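Methylmalonate-semialdehyde dehydrogenase (Oceanimonas doudoroffii, PDB 4ZZ7) catalyses the NAD-dependent, coenzyme A-acylating oxidation of methylmalonate semialdehyde, the reaction that in this enzyme family yields propionyl-CoA. Local coordinates at residues T17-V25 and K35-T44; G90-D99 and S316-I327. All coordinates share one frame; numbering follows the deposited sequence.

Both contacts are partly buried, but they rest on different chemistry. Interaction 1 lies farther out, its centre about 24 Å from the chain centre; it pairs the strands of a beta hairpin and ties the loop before them to the start of helix 42-61 by hydrogen bonds. Interaction 2, about 18 Å from that centre, ties the turn between helices 82-92 and 97-115 to an irregular loop distant in sequence, mostly by van der Waals contact of side chains with backbone. Their centres are 26 Å apart, yet Glu-92 OE1, hydrogen-bonded to Ser-182 OG, makes packing contacts at 3.6 Å with both Val-25 CG2 and Lys-35 CD. Each comes within a few ångströms of NAD-binding residues.

Interaction 1. Residues T17-V25 and K35-T44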
loop_
_atom_site.group_PDB
_atom_site.type_symbol
_atom_site.label_atom_id
_atom_site.label_comp_id
_atom_site.label_asym_id
_atom_site.label_seq_id
_atom_site.Cartn_x
_atom_site.Cartn_y
_atom_site.Cartn_z
ATOM N N THR A 17 -12.398 1.878 -43.793
ATOM C CA THR A 17 -12.264 0.553 -44.338
ATOM C C THR A 17 -11.326 0.544 -45.519
ATOM O O THR A 17 -11.463 1.342 -46.433
ATOM C CB THR A 17 -13.634 -0.039 -44.661
ATOM O OG1 THR A 17 -13.440 -1.294 -45.320
ATOM C CG2 THR A 17 -14.476 0.922 -45.515
ATOM N N GLU A 18 -10.358 -0.361 -45.465
ATOM C CA GLU A 18 -9.241 -0.367 -46.391
ATOM C C GLU A 18 -9.625 -0.963 -47.728
ATOM O O GLU A 18 -9.251 -0.414 -48.761
ATOM C CB GLU A 18 -8.078 -1.156 -45.816
ATOM C CG GLU A 18 -6.806 -1.069 -46.646
ATOM C CD GLU A 18 -5.738 -2.020 -46.158
ATOM O OE1 GLU A 18 -5.479 -2.047 -44.939
ATOM O OE2 GLU A 18 -5.153 -2.753 -46.982
ATOM N N ASN A 19 -10.318 -2.103 -47.693
ATOM C CA ASN A 19 -10.907 -2.738 -48.886
ATOM C C ASN A 19 -9.933 -3.416 -49.845
ATOM O O ASN A 19 -10.172 -3.439 -51.058
ATOM C CB ASN A 19 -11.802 -1.755 -49.665
ATOM C CG ASN A 19 -13.064 -1.417 -48.914
ATOM O OD1 ASN A 19 -13.788 -2.323 -48.455
ATOM N ND2 ASN A 19 -13.362 -0.114 -48.795
ATOM N N THR A 20 -8.858 -3.979 -49.308
ATOM C CA THR A 20 -7.937 -4.774 -50.123
ATOM C C THR A 20 -8.055 -6.268 -49.844
ATOM O O THR A 20 -7.628 -7.083 -50.657
ATOM C CB THR A 20 -6.462 -4.292 -50.014
ATOM O OG1 THR A 20 -5.891 -4.699 -48.778
ATOM C CG2 THR A 20 -6.351 -2.751 -50.188
ATOM N N ARG A 21 -8.660 -6.635 -48.720
ATOM C CA ARG A 21 -8.764 -8.043 -48.328
ATOM C C ARG A 21 -9.845 -8.217 -47.270
ATOM O O ARG A 21 -9.996 -7.365 -46.398
ATOM C CB ARG A 21 -7.408 -8.490 -47.780
ATOM C CG ARG A 21 -7.307 -9.959 -47.422
ATOM C CD ARG A 21 -5.847 -10.372 -47.422
ATOM N NE ARG A 21 -5.036 -9.573 -46.494
ATOM C CZ ARG A 21 -4.704 -9.947 -45.251
ATOM N NH1 ARG A 21 -5.118 -11.120 -44.733
ATOM N NH2 ARG A 21 -3.943 -9.142 -44.515
ATOM N N SER A 22 -10.603 -9.301 -47.335
ATOM C CA SER A 22 -11.642 -9.512 -46.323
ATOM C C SER A 22 -11.894 -10.971 -45.979
ATOM O O SER A 22 -11.397 -11.896 -46.636
ATOM C CB SER A 22 -12.959 -8.853 -46.750
ATOM O OG SER A 22 -13.790 -9.780 -47.421
ATOM N N GLN A 23 -12.707 -11.153 -44.947
ATOM C CA GLN A 23 -12.929 -12.464 -44.373
ATOM C C GLN A 23 -14.345 -12.623 -43.816
ATOM O O GLN A 23 -14.966 -11.682 -43.331
ATOM C CB GLN A 23 -11.890 -12.712 -43.287
ATOM C CG GLN A 23 -11.913 -14.134 -42.767
ATOM C CD GLN A 23 -10.796 -14.403 -41.796
ATOM O OE1 GLN A 23 -9.702 -13.859 -41.939
ATOM N NE2 GLN A 23 -11.052 -15.245 -40.805
ATOM N N ASN A 24 -14.847 -13.840 -43.887
ATOM C CA ASN A 24 -16.210 -14.093 -43.485
ATOM C C ASN A 24 -16.265 -14.132 -41.994
ATOM O O ASN A 24 -15.414 -14.738 -41.381
ATOM C CB ASN A 24 -16.719 -15.448 -44.019
ATOM C CG ASN A 24 -16.691 -15.546 -45.535
ATOM O OD1 ASN A 24 -16.725 -14.538 -46.242
ATOM N ND2 ASN A 24 -16.618 -16.766 -46.038
ATOM N N VAL A 25 -17.271 -13.501 -41.416
ATOM C CA VAL A 25 -17.671 -13.827 -40.058
ATOM C C VAL A 25 -18.984 -14.582 -40.177
ATOM O O VAL A 25 -19.857 -14.204 -40.964
ATOM C CB VAL A 25 -17.778 -12.587 -39.125
ATOM C CG1 VAL A 25 -16.653 -11.599 -39.442
ATOM C CG2 VAL A 25 -19.155 -11.902 -39.181
ATOM N N LYS A 35 -21.478 -11.624 -42.098
ATOM C CA LYS A 35 -20.854 -10.332 -42.409
ATOM C C LYS A 35 -19.432 -10.528 -42.935
ATOM O O LYS A 35 -18.823 -11.577 -42.727
ATOM C CB LYS A 35 -20.832 -9.416 -41.169
ATOM C CG LYS A 35 -21.996 -9.629 -40.198
ATOM C CD LYS A 35 -21.996 -8.701 -38.987
ATOM C CE LYS A 35 -22.339 -7.256 -39.373
ATOM N NZ LYS A 35 -22.306 -6.306 -38.218
ATOM N N GLN A 36 -18.928 -9.508 -43.635
ATOM C CA GLN A 36 -17.543 -9.466 -44.129
ATOM C C GLN A 36 -16.708 -8.572 -43.222
ATOM O O GLN A 36 -17.085 -7.433 -42.919
ATOM C CB GLN A 36 -17.473 -8.890 -45.550
ATOM C CG GLN A 36 -18.018 -9.794 -46.637
ATOM C CD GLN A 36 -17.252 -11.096 -46.733
ATOM O OE1 GLN A 36 -16.036 -11.102 -46.944
ATOM N NE2 GLN A 36 -17.952 -12.209 -46.562
ATOM N N LEU A 37 -15.557 -9.078 -42.808
ATOM C CA LEU A 37 -14.657 -8.305 -41.980
ATOM C C LEU A 37 -13.492 -7.821 -42.796
ATOM O O LEU A 37 -12.728 -8.620 -43.322
ATOM C CB LEU A 37 -14.147 -9.157 -40.835
ATOM C CG LEU A 37 -13.186 -8.435 -39.901
ATOM C CD1 LEU A 37 -13.834 -7.201 -39.273
ATOM C CD2 LEU A 37 -12.701 -9.439 -38.873
ATOM N N ASP A 38 -13.351 -6.504 -42.877
ATOM C CA ASP A 38 -12.190 -5.896 -43.526
ATOM C C ASP A 38 -10.910 -6.224 -42.754
ATOM O O ASP A 38 -10.884 -6.089 -41.548
ATOM C CB ASP A 38 -12.360 -4.385 -43.600
ATOM C CG ASP A 38 -11.330 -3.741 -44.488
ATOM O OD1 ASP A 38 -11.279 -4.088 -45.689
ATOM O OD2 ASP A 38 -10.579 -2.874 -43.998
ATOM N N LEU A 39 -9.869 -6.673 -43.441
ATOM C CA LEU A 39 -8.603 -6.972 -42.786
ATOM C C LEU A 39 -7.585 -5.865 -43.035
ATOM O O LEU A 39 -7.274 -5.530 -44.177
ATOM C CB LEU A 39 -8.048 -8.327 -43.228
ATOM C CG LEU A 39 -8.967 -9.531 -42.978
ATOM C CD1 LEU A 39 -8.246 -10.811 -43.354
ATOM C CD2 LEU A 39 -9.461 -9.636 -41.534
ATOM N N ALA A 40 -7.059 -5.313 -41.947
ATOM C CA ALA A 40 -6.168 -4.171 -42.029
ATOM C C ALA A 40 -4.755 -4.599 -42.313
ATOM O O ALA A 40 -4.264 -5.590 -41.791
ATOM C CB ALA A 40 -6.209 -3.366 -40.744
ATOM N N SER A 41 -4.099 -3.806 -43.134
ATOM C CA SER A 41 -2.772 -4.114 -43.610
ATOM C C SER A 41 -1.821 -3.284 -42.797
ATOM O O SER A 41 -2.250 -2.391 -42.074
ATOM C CB SER A 41 -2.675 -3.722 -45.085
ATOM O OG SER A 41 -2.918 -2.318 -45.224
ATOM N N THR A 42 -0.529 -3.522 -42.960
ATOM C CA THR A 42 0.458 -2.795 -42.171
ATOM C C THR A 42 0.358 -1.262 -42.361
ATOM O O THR A 42 0.745 -0.510 -41.481
ATOM C CB THR A 42 1.910 -3.249 -42.446
ATOM O OG1 THR A 42 2.262 -2.903 -43.774
ATOM C CG2 THR A 42 2.078 -4.732 -42.327
ATOM N N LYS A 43 -0.150 -0.794 -43.491
ATOM C CA LYS A 43 -0.324 0.651 -43.702
ATOM C C LYS A 43 -1.473 1.252 -42.887
ATOM O O LYS A 43 -1.424 2.424 -42.469
ATOM C CB LYS A 43 -0.584 0.928 -45.179
ATOM C CG LYS A 43 -0.775 2.404 -45.495
ATOM C CD LYS A 43 -1.204 2.632 -46.930
ATOM C CE LYS A 43 -1.562 4.098 -47.146
ATOM N NZ LYS A 43 -1.995 4.372 -48.542
ATOM N N THR A 44 -2.529 0.457 -42.725
ATOM C CA THR A 44 -3.724 0.861 -41.999
ATOM C C THR A 44 -3.451 0.861 -40.506
ATOM O O THR A 44 -3.801 1.799 -39.811
ATOM C CB THR A 44 -4.894 -0.082 -42.321
ATOM O OG1 THR A 44 -5.164 -0.034 -43.725
ATOM C CG2 THR A 44 -6.159 0.323 -41.540
HETATM O O HOH W 1 -8.480 -4.691 -46.286
#
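Asp-38 and Glu-18 each turn a carboxylate onto the opposite segment. Asp-38 OD2 accepts from Glu-18 N at 2.9 Å, the donor standing 43° out of the carboxylate plane, and Asp-38 OD1 accepts from Asn-19 N at 3.0 Å. Glu-18, with CG anti to the backbone N (chi1 -173°) and an extended chain, carries OE1 to the start of helix 42-61. There Ser-41 N, at the N-cap position, reaches OE1 at 2.9 Å on its syn lone pair, while Ser-41 OG comes from above the plane; the very short approach of Thr-44 OG1 is doubtful. Thr-20 OG1 holds the other oxygen, OE2, at 2.7 Å.

Strands 22-25 and 35-38 pair antiparallel in the beta hairpin of strands 22-27 and 32-38. Gln-23 and Leu-37 exchange backbone bonds, Leu-37 N meeting Gln-23 O at 2.7 Å. On the face of Ser-22 and Asn-24, the bent Gln-36 uses both ends of its amide: OE1 takes Ser-22 OG at 2.6 Å and NE2 gives to Asn-24 OD1 at 2.7 Å.

Leu-39 CB lies over one face of the Arg-21 guanidinium, which forms salt bridges with Asp-207 and Glu-209, and strand 6-10 flanks strand 32-38. The Leu-37 side chain lies about 4 Å from that of Glu-178, which binds NAD. With donors gathered on each, the two carboxylates are probably stabilised as anions, consistent with holding the 17-20 loop against strand and helix start.

Interaction 2. Residues G90-D99 and S316-I327; sequences GEEHGKIAHD and STDSGNDFGPVI
With CG1 anti to the backbone N (chi1 -172°) and chi2 at 69°, Ile-327 swings CD1 against the end of helix 82-92, 3.7 Å from Glu-92 O and 3.8 Å from His-93 CA. At the far end, His-98 has CG between its backbone N and carbonyl carbon (chi1 69°), which brings the ring edge to the loop backbone: Asn-321 O and Asp-322 O both lie near the ring plane, and CE1 is 3.3 Å from Asn-321 O.

Ile-96 fills the bend of residues 319-324 with all its branches. CD1 sits 3.7 Å from Ser-319 CA, CG1 faces Asn-321 O, and CG2 lies 3.9 Å from Phe-323 C and close to Asn-321 CB. Ser-316 packs on the backbone before Ile-96, its CB 3.7 Å from both Gly-94 O and Lys-95 O. Gly-94, with positive phi where the chain leaves the helix, presents its O to Pro-325 CD at 3.4 Å. The evidence is of apolar atoms laid on peptide groups; a clear polar link is a water that donates to Glu-92 O and Ile-327 O.

Outside partners hold both sides: Lys-95 NZ pairs with Glu-103 of helix 97-115, and Ser-279 OG and Glu-281 OE2 bond Gly-324 O and Ile-327 N. The contact seats the turn between helices 82-92 and 97-115 on the loop leading into helix 329-344, with Ile-327 beside the NAD-binding residues Phe-151 and Arg-179.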
loop_
_atom_site.group_PDB
_atom_site.type_symbol
_atom_site.label_atom_id
_atom_site.label_comp_id
_atom_site.label_asym_id
_atom_site.label_seq_id
_atom_site.Cartn_x
_atom_site.Cartn_y
_atom_site.Cartn_z
ATOM N N GLY A 90 -23.845 -12.801 -29.101
ATOM C CA GLY A 90 -24.584 -14.006 -29.491
ATOM C C GLY A 90 -24.613 -14.243 -30.993
ATOM O O GLY A 90 -24.701 -15.372 -31.457
ATOM N N GLU A 91 -24.525 -13.180 -31.770
ATOM C CA GLU A 91 -24.664 -13.301 -33.211
ATOM C C GLU A 91 -23.426 -13.920 -33.877
ATOM O O GLU A 91 -23.548 -14.565 -34.936
ATOM C CB GLU A 91 -24.972 -11.921 -33.815
ATOM C CG GLU A 91 -25.400 -11.924 -35.278
ATOM C CD GLU A 91 -25.968 -10.579 -35.712
ATOM O OE1 GLU A 91 -27.147 -10.514 -36.104
ATOM O OE2 GLU A 91 -25.256 -9.564 -35.647
ATOM N N GLU A 92 -22.250 -13.718 -33.273
ATOM C CA GLU A 92 -20.964 -14.081 -33.898
ATOM C C GLU A 92 -20.173 -15.129 -33.108
ATOM O O GLU A 92 -19.561 -16.003 -33.699
ATOM C CB GLU A 92 -20.098 -12.843 -34.138
ATOM C CG GLU A 92 -20.717 -11.804 -35.066
ATOM C CD GLU A 92 -19.902 -10.515 -35.189
ATOM O OE1 GLU A 92 -19.939 -9.881 -36.255
ATOM O OE2 GLU A 92 -19.240 -10.107 -34.211
ATOM N N HIS A 93 -20.159 -15.019 -31.789
ATOM C CA HIS A 93 -19.649 -16.081 -30.916
ATOM C C HIS A 93 -20.676 -17.223 -30.709
ATOM O O HIS A 93 -20.310 -18.401 -30.724
ATOM C CB HIS A 93 -19.292 -15.484 -29.566
ATOM C CG HIS A 93 -18.744 -16.470 -28.585
ATOM N ND1 HIS A 93 -19.523 -17.406 -27.950
ATOM C CD2 HIS A 93 -17.500 -16.621 -28.092
ATOM C CE1 HIS A 93 -18.771 -18.106 -27.124
ATOM N NE2 HIS A 93 -17.540 -17.646 -27.186
ATOM N N GLY A 94 -21.936 -16.853 -30.450
ATOM C CA GLY A 94 -23.034 -17.801 -30.310
ATOM C C GLY A 94 -23.601 -17.956 -28.913
ATOM O O GLY A 94 -24.630 -18.641 -28.722
ATOM N N LYS A 95 -22.956 -17.305 -27.940
ATOM C CA LYS A 95 -23.279 -17.541 -26.515
ATOM C C LYS A 95 -24.596 -16.905 -26.094
ATOM O O LYS A 95 -24.985 -15.857 -26.605
ATOM C CB LYS A 95 -22.141 -17.134 -25.558
ATOM C CG LYS A 95 -21.748 -15.679 -25.568
ATOM C CD LYS A 95 -20.753 -15.371 -24.457
ATOM C CE LYS A 95 -19.347 -15.872 -24.748
ATOM N NZ LYS A 95 -18.369 -15.367 -23.748
ATOM N N ILE A 96 -25.284 -17.548 -25.163
ATOM C CA ILE A 96 -26.676 -17.181 -24.958
ATOM C C ILE A 96 -26.723 -16.009 -23.963
ATOM O O ILE A 96 -25.751 -15.750 -23.260
ATOM C CB ILE A 96 -27.630 -18.400 -24.690
ATOM C CG1 ILE A 96 -27.958 -18.565 -23.214
ATOM C CG2 ILE A 96 -27.130 -19.699 -25.341
ATOM C CD1 ILE A 96 -29.378 -18.126 -22.886
ATOM N N ALA A 97 -27.840 -15.277 -23.979
ATOM C CA ALA A 97 -28.023 -14.043 -23.199
ATOM C C ALA A 97 -27.271 -14.022 -21.864
ATOM O O ALA A 97 -26.443 -13.151 -21.637
ATOM C CB ALA A 97 -29.500 -13.786 -22.967
ATOM N N HIS A 98 -27.540 -14.984 -20.991
ATOM C CA HIS A 98 -26.936 -14.967 -19.651
ATOM C C HIS A 98 -25.404 -15.045 -19.657
ATOM O O HIS A 98 -24.784 -14.376 -18.842
ATOM C CB HIS A 98 -27.500 -16.072 -18.758
ATOM C CG HIS A 98 -27.088 -17.445 -19.173
ATOM N ND1 HIS A 98 -27.898 -18.263 -19.925
ATOM C CD2 HIS A 98 -25.942 -18.130 -18.975
ATOM C CE1 HIS A 98 -27.277 -19.405 -20.153
ATOM N NE2 HIS A 98 -26.084 -19.343 -19.603
ATOM N N ASP A 99 -24.797 -15.844 -20.539
ATOM C CA ASP A 99 -23.330 -15.900 -20.628
ATOM C C ASP A 99 -22.780 -14.595 -21.164
ATOM O O ASP A 99 -21.728 -14.160 -20.740
ATOM C CB ASP A 99 -22.822 -17.033 -21.528
ATOM C CG ASP A 99 -22.611 -18.340 -20.782
ATOM O OD1 ASP A 99 -21.912 -18.332 -19.740
ATOM O OD2 ASP A 99 -23.115 -19.393 -21.264
ATOM N N SER A 316 -28.660 -18.891 -29.578
ATOM C CA SER A 316 -28.867 -17.774 -28.649
ATOM C C SER A 316 -30.264 -17.138 -28.766
ATOM O O SER A 316 -30.707 -16.460 -27.857
ATOM C CB SER A 316 -27.814 -16.706 -28.902
ATOM O OG SER A 316 -27.945 -16.221 -30.228
ATOM N N THR A 317 -30.942 -17.353 -29.891
ATOM C CA THR A 317 -32.316 -16.879 -30.101
ATOM C C THR A 317 -33.281 -17.427 -29.053
ATOM O O THR A 317 -34.196 -16.740 -28.609
ATOM C CB THR A 317 -32.816 -17.258 -31.502
ATOM O OG1 THR A 317 -32.611 -18.663 -31.716
ATOM C CG2 THR A 317 -32.075 -16.438 -32.574
ATOM N N ASP A 318 -33.059 -18.668 -28.659
ATOM C CA ASP A 318 -33.765 -19.251 -27.540
ATOM C C ASP A 318 -32.904 -18.948 -26.340
ATOM O O ASP A 318 -31.832 -19.525 -26.181
ATOM C CB ASP A 318 -33.958 -20.767 -27.762
ATOM C CG ASP A 318 -34.736 -21.471 -26.625
ATOM O OD1 ASP A 318 -35.461 -20.815 -25.853
ATOM O OD2 ASP A 318 -34.636 -22.707 -26.517
ATOM N N SER A 319 -33.349 -18.001 -25.517
ATOM C CA SER A 319 -32.821 -17.885 -24.158
ATOM C C SER A 319 -33.160 -19.189 -23.470
ATOM O O SER A 319 -33.929 -19.993 -24.005
ATOM C CB SER A 319 -33.474 -16.735 -23.417
ATOM O OG SER A 319 -33.042 -15.518 -23.963
ATOM N N GLY A 320 -32.593 -19.441 -22.305
ATOM C CA GLY A 320 -32.975 -20.652 -21.577
ATOM C C GLY A 320 -32.196 -21.864 -22.004
ATOM O O GLY A 320 -32.155 -22.842 -21.273
ATOM N N ASN A 321 -31.588 -21.818 -23.187
ATOM C CA ASN A 321 -30.489 -22.726 -23.519
ATOM C C ASN A 321 -29.322 -22.542 -22.555
ATOM O O ASN A 321 -28.981 -21.418 -22.199
ATOM C CB ASN A 321 -29.996 -22.505 -24.952
ATOM C CG ASN A 321 -30.897 -23.145 -25.980
ATOM O OD1 ASN A 321 -31.338 -24.287 -25.813
ATOM N ND2 ASN A 321 -31.150 -22.433 -27.069
ATOM N N ASP A 322 -28.719 -23.650 -22.133
ATOM C CA ASP A 322 -27.552 -23.594 -21.251
ATOM C C ASP A 322 -26.302 -23.074 -21.986
ATOM O O ASP A 322 -25.568 -22.221 -21.462
ATOM C CB ASP A 322 -27.304 -24.948 -20.600
ATOM C CG ASP A 322 -28.290 -25.227 -19.495
ATOM O OD1 ASP A 322 -28.129 -24.622 -18.423
ATOM O OD2 ASP A 322 -29.233 -26.034 -19.693
ATOM N N PHE A 323 -26.071 -23.555 -23.202
ATOM C CA PHE A 323 -24.966 -23.031 -23.980
ATOM C C PHE A 323 -25.192 -23.091 -25.476
ATOM O O PHE A 323 -26.105 -23.745 -25.944
ATOM C CB PHE A 323 -23.636 -23.677 -23.557
ATOM C CG PHE A 323 -23.630 -25.169 -23.576
ATOM C CD1 PHE A 323 -23.954 -25.893 -22.442
ATOM C CD2 PHE A 323 -23.267 -25.851 -24.717
ATOM C CE1 PHE A 323 -23.931 -27.275 -22.462
ATOM C CE2 PHE A 323 -23.231 -27.227 -24.733
ATOM C CZ PHE A 323 -23.561 -27.940 -23.610
ATOM N N GLY A 324 -24.348 -22.370 -26.207
ATOM C CA GLY A 324 -24.485 -22.209 -27.650
ATOM C C GLY A 324 -23.568 -23.084 -28.478
ATOM O O GLY A 324 -23.032 -24.082 -28.004
ATOM N N PRO A 325 -23.377 -22.710 -29.736
ATOM C CA PRO A 325 -22.500 -23.497 -30.546
ATOM C C PRO A 325 -21.055 -23.180 -30.272
ATOM O O PRO A 325 -20.705 -22.222 -29.584
ATOM C CB PRO A 325 -22.859 -23.073 -31.970
ATOM C CG PRO A 325 -23.319 -21.649 -31.842
ATOM C CD PRO A 325 -23.845 -21.495 -30.432
ATOM N N VAL A 326 -20.218 -24.005 -30.848
ATOM C CA VAL A 326 -18.815 -23.748 -30.887
ATOM C C VAL A 326 -18.551 -22.705 -31.983
ATOM O O VAL A 326 -19.402 -22.420 -32.810
ATOM C CB VAL A 326 -18.084 -25.089 -31.028
ATOM C CG1 VAL A 326 -17.226 -25.155 -32.294
ATOM C CG2 VAL A 326 -17.347 -25.403 -29.721
ATOM N N ILE A 327 -17.374 -22.115 -31.943
ATOM C CA ILE A 327 -17.082 -20.904 -32.724
ATOM C C ILE A 327 -17.030 -21.103 -34.250
ATOM O O ILE A 327 -17.522 -20.243 -34.992
ATOM C CB ILE A 327 -15.799 -20.191 -32.175
ATOM C CG1 ILE A 327 -15.571 -18.828 -32.831
ATOM C CG2 ILE A 327 -14.557 -21.051 -32.365
ATOM C CD1 ILE A 327 -16.585 -17.780 -32.453
HETATM O O HOH W 2 -18.266 -17.319 -35.788
#